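Long-range contacts in uncharacterized protein Atu2773 (PDB 2QV5), which is of unknown function but belongs to the divergent polysaccharide deacetylase family, so it may act on a carbohydrate substrate: residues Val32-Gly37 and Pro55-Gly60; Leu59-Ser64 and His80-Gln85. All coordinates share one frame; numbering follows the deposited sequence.

How the interactions relate
From the N terminus, strand 30-39 comes first; the chain then passes through helix 43-52 and returns as strand 58-62, where interaction 1 closes a loop of 17 residues. It runs on through helix 68-78 to strand 82-88, and interaction 2 closes a second loop, of 15 residues. The two loops neither nest nor cross: they follow one another, sharing Leu-59 and Gly-60. Strand 58-62 is thus the middle of three adjacent parallel strands in two consecutive beta-alpha-beta units. The two contacts, with centres about 9 Å apart, also meet directly where His-80 ND1 lies 2.7 Å from Val-57 O, a probable hydrogen bond.

Interaction 1: Val32-Gly37 and Pro55-Gly60; sequences VAIVVG and PEVTLG
Val-36 is held through both its backbone N and its O by the strand beside it. Its N donates to Thr-58 O (3.0 Å) and its O accepts from Gly-60 N (2.9 Å), the latter N-H nearly straight at 170° but reaching the oxygen from above the carbonyl plane. One step earlier Thr-58 N donates to Ile-34 O, with a more bent N-H (137°). This alternation is the parallel beta pattern, and it pairs Val-35 with Thr-58 and Val-36 with Leu-59.

Side chains fill in on both faces. On the face of Val-35 and Thr-58, two beta-branched residues suited to extended backbone, Val-35 CG2 rests against the threonine CB and CG2, at 4.1 Å from each. On the other face Val-57 CG1 reaches across to Val-36 CG2 at 3.8 Å. Leu-59 CD2 lies looser against Val-36 CB. Where the strands come closest, Gly-37 and Gly-60 have their CA atoms 3.9 Å apart, an approach allowed by the absence of a side chain on Gly-60, which would point at Gly-37. Gly-37 CA also makes a CA-H...O contact to Gly-60 O.

Before the direct pairing begins, a water joins the two backbones: it accepts from Ile-34 N and probably donates to Glu-56 O, 2.6 Å away. Thr-58 OG1 holds this water too, its hydroxyl placed beside the backbone N by a chi1 of -61°, and is hydrogen-bonded as well to Val-244 N, so the polar end of this buried residue is satisfied.

Helix 221-233 covers the Ile-34 and Val-36 face through Ile-227, while Val-244 of helix 244-247 packs on Val-35. Strand 212-218 bonds to the other edge of strand 30-39 through Ala-33 and Val-35; Val-32, on the edge of the contact, pairs with Glu-240 and Val-242.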
# COMPACT_ATOMS: atom_id res chain seq x y z
N VAL A 32 -8.39 -2.91 -11.92
CA VAL A 32 -8.28 -1.86 -10.91
C VAL A 32 -7.75 -2.50 -9.62
O VAL A 32 -8.23 -3.57 -9.25
CB VAL A 32 -9.68 -1.20 -10.64
CG1 VAL A 32 -9.73 -0.47 -9.30
CG2 VAL A 32 -10.07 -0.23 -11.77
N ALA A 33 -6.77 -1.88 -8.97
CA ALA A 33 -6.42 -2.24 -7.58
C ALA A 33 -6.87 -1.10 -6.68
O ALA A 33 -6.81 0.07 -7.07
CB ALA A 33 -4.92 -2.49 -7.41
N ILE A 34 -7.36 -1.43 -5.50
CA ILE A 34 -7.73 -0.42 -4.50
C ILE A 34 -7.08 -0.84 -3.20
O ILE A 34 -7.24 -1.98 -2.78
CB ILE A 34 -9.27 -0.30 -4.29
CG1 ILE A 34 -9.97 0.28 -5.53
CG2 ILE A 34 -9.59 0.59 -3.06
CD1 ILE A 34 -11.43 -0.13 -5.66
N VAL A 35 -6.32 0.08 -2.60
CA VAL A 35 -5.74 -0.14 -1.30
C VAL A 35 -6.50 0.66 -0.24
O VAL A 35 -6.67 1.88 -0.35
CB VAL A 35 -4.24 0.26 -1.27
CG1 VAL A 35 -3.58 -0.11 0.06
CG2 VAL A 35 -3.51 -0.38 -2.42
N VAL A 36 -6.97 -0.04 0.79
CA VAL A 36 -7.51 0.63 1.95
C VAL A 36 -6.48 0.46 3.06
O VAL A 36 -6.21 -0.66 3.52
CB VAL A 36 -8.91 0.09 2.37
CG1 VAL A 36 -9.39 0.80 3.65
CG2 VAL A 36 -9.92 0.30 1.25
N GLY A 37 -5.89 1.57 3.48
CA GLY A 37 -4.81 1.53 4.44
C GLY A 37 -5.22 1.94 5.84
O GLY A 37 -6.40 2.22 6.10
N PRO A 55 -12.48 -9.53 -0.72
CA PRO A 55 -11.06 -9.95 -0.67
C PRO A 55 -10.16 -9.40 -1.78
O PRO A 55 -8.94 -9.50 -1.68
CB PRO A 55 -11.13 -11.47 -0.79
CG PRO A 55 -12.48 -11.78 -1.27
CD PRO A 55 -13.38 -10.69 -0.77
N GLU A 56 -10.77 -8.84 -2.81
CA GLU A 56 -10.04 -8.28 -3.95
C GLU A 56 -9.41 -6.94 -3.59
O GLU A 56 -8.52 -6.48 -4.28
CB GLU A 56 -10.97 -8.12 -5.15
CG GLU A 56 -11.35 -9.43 -5.84
CD GLU A 56 -12.58 -10.11 -5.23
OE1 GLU A 56 -13.11 -9.62 -4.19
OE2 GLU A 56 -13.02 -11.14 -5.78
N VAL A 57 -9.91 -6.31 -2.53
CA VAL A 57 -9.38 -5.05 -2.04
C VAL A 57 -8.10 -5.33 -1.25
O VAL A 57 -8.08 -6.13 -0.30
CB VAL A 57 -10.43 -4.29 -1.19
CG1 VAL A 57 -9.85 -3.00 -0.59
CG2 VAL A 57 -11.65 -3.97 -2.05
N THR A 58 -7.03 -4.66 -1.65
CA THR A 58 -5.73 -4.79 -1.00
C THR A 58 -5.78 -3.99 0.31
O THR A 58 -6.34 -2.90 0.35
CB THR A 58 -4.61 -4.26 -1.93
OG1 THR A 58 -4.61 -5.05 -3.12
CG2 THR A 58 -3.23 -4.32 -1.27
N LEU A 59 -5.21 -4.54 1.38
CA LEU A 59 -5.23 -3.85 2.68
C LEU A 59 -3.85 -3.37 3.12
O LEU A 59 -2.88 -4.13 3.09
CB LEU A 59 -5.90 -4.72 3.75
CG LEU A 59 -7.32 -5.24 3.41
CD1 LEU A 59 -7.81 -6.19 4.50
CD2 LEU A 59 -8.32 -4.13 3.21
N GLY A 60 -3.75 -2.11 3.52
CA GLY A 60 -2.50 -1.56 4.04
C GLY A 60 -2.51 -1.60 5.56
O GLY A 60 -3.47 -1.12 6.19
O HOH W 1 -6.88 -4.51 -4.83

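Interaction 2: Leu59-Ser64 and His80-Gln85; sequences LGFAAS and HEILLQ
Leu-59 lays its CD1 methyl over the centre of the His-80 imidazole, 3.6 Å from the ring centroid and 12° off the normal, a CH-pi contact made face-on. A chi1 near -60° on both residues sets each side chain beside its own backbone N. The flat ring suits its place twice, giving a face to the leucine while ND1 hydrogen-bonds to Val-57 O.

Further along the same face, Phe-61 meets Ile-82 obliquely, CE1 lying 3.5 Å from CG1 in the conformer described. Helix 68-78 covers this apolar pair, Trp-71 packing on the phenylalanine and Ala-75 on the isoleucine, as expected of the crossover helix in a beta-alpha-beta unit. Beneath the side chains the parallel strands are joined by alternating bonds: Leu-59 N to Glu-81 O, Leu-83 N to Leu-59 O (2.8 Å, 171°), Phe-61 N to Leu-83 O and Gln-85 N to Phe-61 O. A weak bond from Ala-63 N to Gln-85 O (3.4 Å) follows.

On the opposite face Gln-85 extends across Gly-60, whose lack of a side chain leaves room for the amide. Gln-85 OE1 lies 3.4 Å from Gly-60 O, likewise an acceptor, and is bonded instead by Gly-38 N.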
# COMPACT_ATOMS: atom_id res chain seq x y z
N LEU A 59 -5.21 -4.54 1.38
CA LEU A 59 -5.23 -3.85 2.68
C LEU A 59 -3.85 -3.37 3.12
O LEU A 59 -2.88 -4.13 3.09
CB LEU A 59 -5.90 -4.72 3.75
CG LEU A 59 -7.32 -5.24 3.41
CD1 LEU A 59 -7.81 -6.19 4.50
CD2 LEU A 59 -8.32 -4.13 3.21
N GLY A 60 -3.75 -2.11 3.52
CA GLY A 60 -2.50 -1.56 4.04
C GLY A 60 -2.51 -1.60 5.56
O GLY A 60 -3.47 -1.12 6.19
N PHE A 61 -1.46 -2.18 6.14
CA PHE A 61 -1.37 -2.33 7.59
C PHE A 61 -0.43 -1.27 8.14
O PHE A 61 0.68 -1.11 7.64
CB PHE A 61 -0.87 -3.74 7.96
CG PHE A 61 -1.96 -4.76 7.98
CD1 PHE A 61 -2.70 -5.03 6.83
CD2 PHE A 61 -2.27 -5.42 9.14
CE1 PHE A 61 -3.73 -5.95 6.83
CE2 PHE A 61 -3.30 -6.35 9.16
CZ PHE A 61 -4.02 -6.62 7.99
N ALA A 62 -0.88 -0.55 9.16
CA ALA A 62 -0.06 0.51 9.75
C ALA A 62 0.97 -0.12 10.65
O ALA A 62 0.64 -0.92 11.52
CB ALA A 62 -0.93 1.45 10.53
N ALA A 63 2.24 0.24 10.45
CA ALA A 63 3.33 -0.39 11.22
C ALA A 63 3.20 -0.07 12.71
O ALA A 63 3.48 -0.91 13.55
CB ALA A 63 4.67 0.03 10.68
N SER A 64 2.74 1.15 13.03
CA SER A 64 2.49 1.57 14.41
C SER A 64 1.15 1.10 14.99
O SER A 64 0.77 1.52 16.10
CB SER A 64 2.56 3.10 14.50
OG SER A 64 1.59 3.70 13.65
N HIS A 80 -7.40 -11.51 1.20
CA HIS A 80 -6.83 -10.21 0.81
C HIS A 80 -5.32 -10.28 0.57
O HIS A 80 -4.61 -10.97 1.31
CB HIS A 80 -7.05 -9.14 1.89
CG HIS A 80 -8.48 -8.84 2.18
ND1 HIS A 80 -9.20 -7.88 1.49
CD2 HIS A 80 -9.32 -9.34 3.11
CE1 HIS A 80 -10.42 -7.81 1.98
NE2 HIS A 80 -10.53 -8.69 2.96
N GLU A 81 -4.85 -9.55 -0.45
CA GLU A 81 -3.44 -9.16 -0.53
C GLU A 81 -3.19 -8.05 0.49
O GLU A 81 -4.04 -7.19 0.71
CB GLU A 81 -3.08 -8.65 -1.92
CG GLU A 81 -1.59 -8.73 -2.23
CD GLU A 81 -1.26 -8.33 -3.65
OE1 GLU A 81 -1.69 -9.06 -4.58
OE2 GLU A 81 -0.57 -7.30 -3.82
N ILE A 82 -2.02 -8.07 1.12
CA ILE A 82 -1.67 -7.14 2.20
C ILE A 82 -0.43 -6.32 1.84
O ILE A 82 0.51 -6.88 1.27
CB ILE A 82 -1.45 -7.94 3.53
CG1 ILE A 82 -2.76 -8.10 4.31
CG2 ILE A 82 -0.47 -7.26 4.48
CD1 ILE A 82 -3.72 -9.10 3.78
N LEU A 83 -0.41 -5.03 2.20
CA LEU A 83 0.80 -4.19 2.12
C LEU A 83 1.16 -3.67 3.51
O LEU A 83 0.27 -3.45 4.34
CB LEU A 83 0.58 -3.00 1.18
CG LEU A 83 0.36 -3.29 -0.30
CD1 LEU A 83 0.12 -2.03 -1.08
CD2 LEU A 83 1.54 -4.04 -0.90
N LEU A 84 2.46 -3.47 3.76
CA LEU A 84 2.92 -2.84 5.00
C LEU A 84 3.12 -1.34 4.80
O LEU A 84 3.88 -0.94 3.94
CB LEU A 84 4.24 -3.47 5.44
CG LEU A 84 4.86 -2.96 6.75
CD1 LEU A 84 3.89 -3.13 7.94
CD2 LEU A 84 6.14 -3.71 6.97
N GLN A 85 2.47 -0.51 5.61
CA GLN A 85 2.69 0.95 5.54
C GLN A 85 3.84 1.39 6.43
O GLN A 85 3.81 1.20 7.64
CB GLN A 85 1.44 1.73 5.94
CG GLN A 85 0.35 1.72 4.92
CD GLN A 85 -0.95 2.30 5.46
OE1 GLN A 85 -1.59 1.72 6.34
NE2 GLN A 85 -1.35 3.45 4.93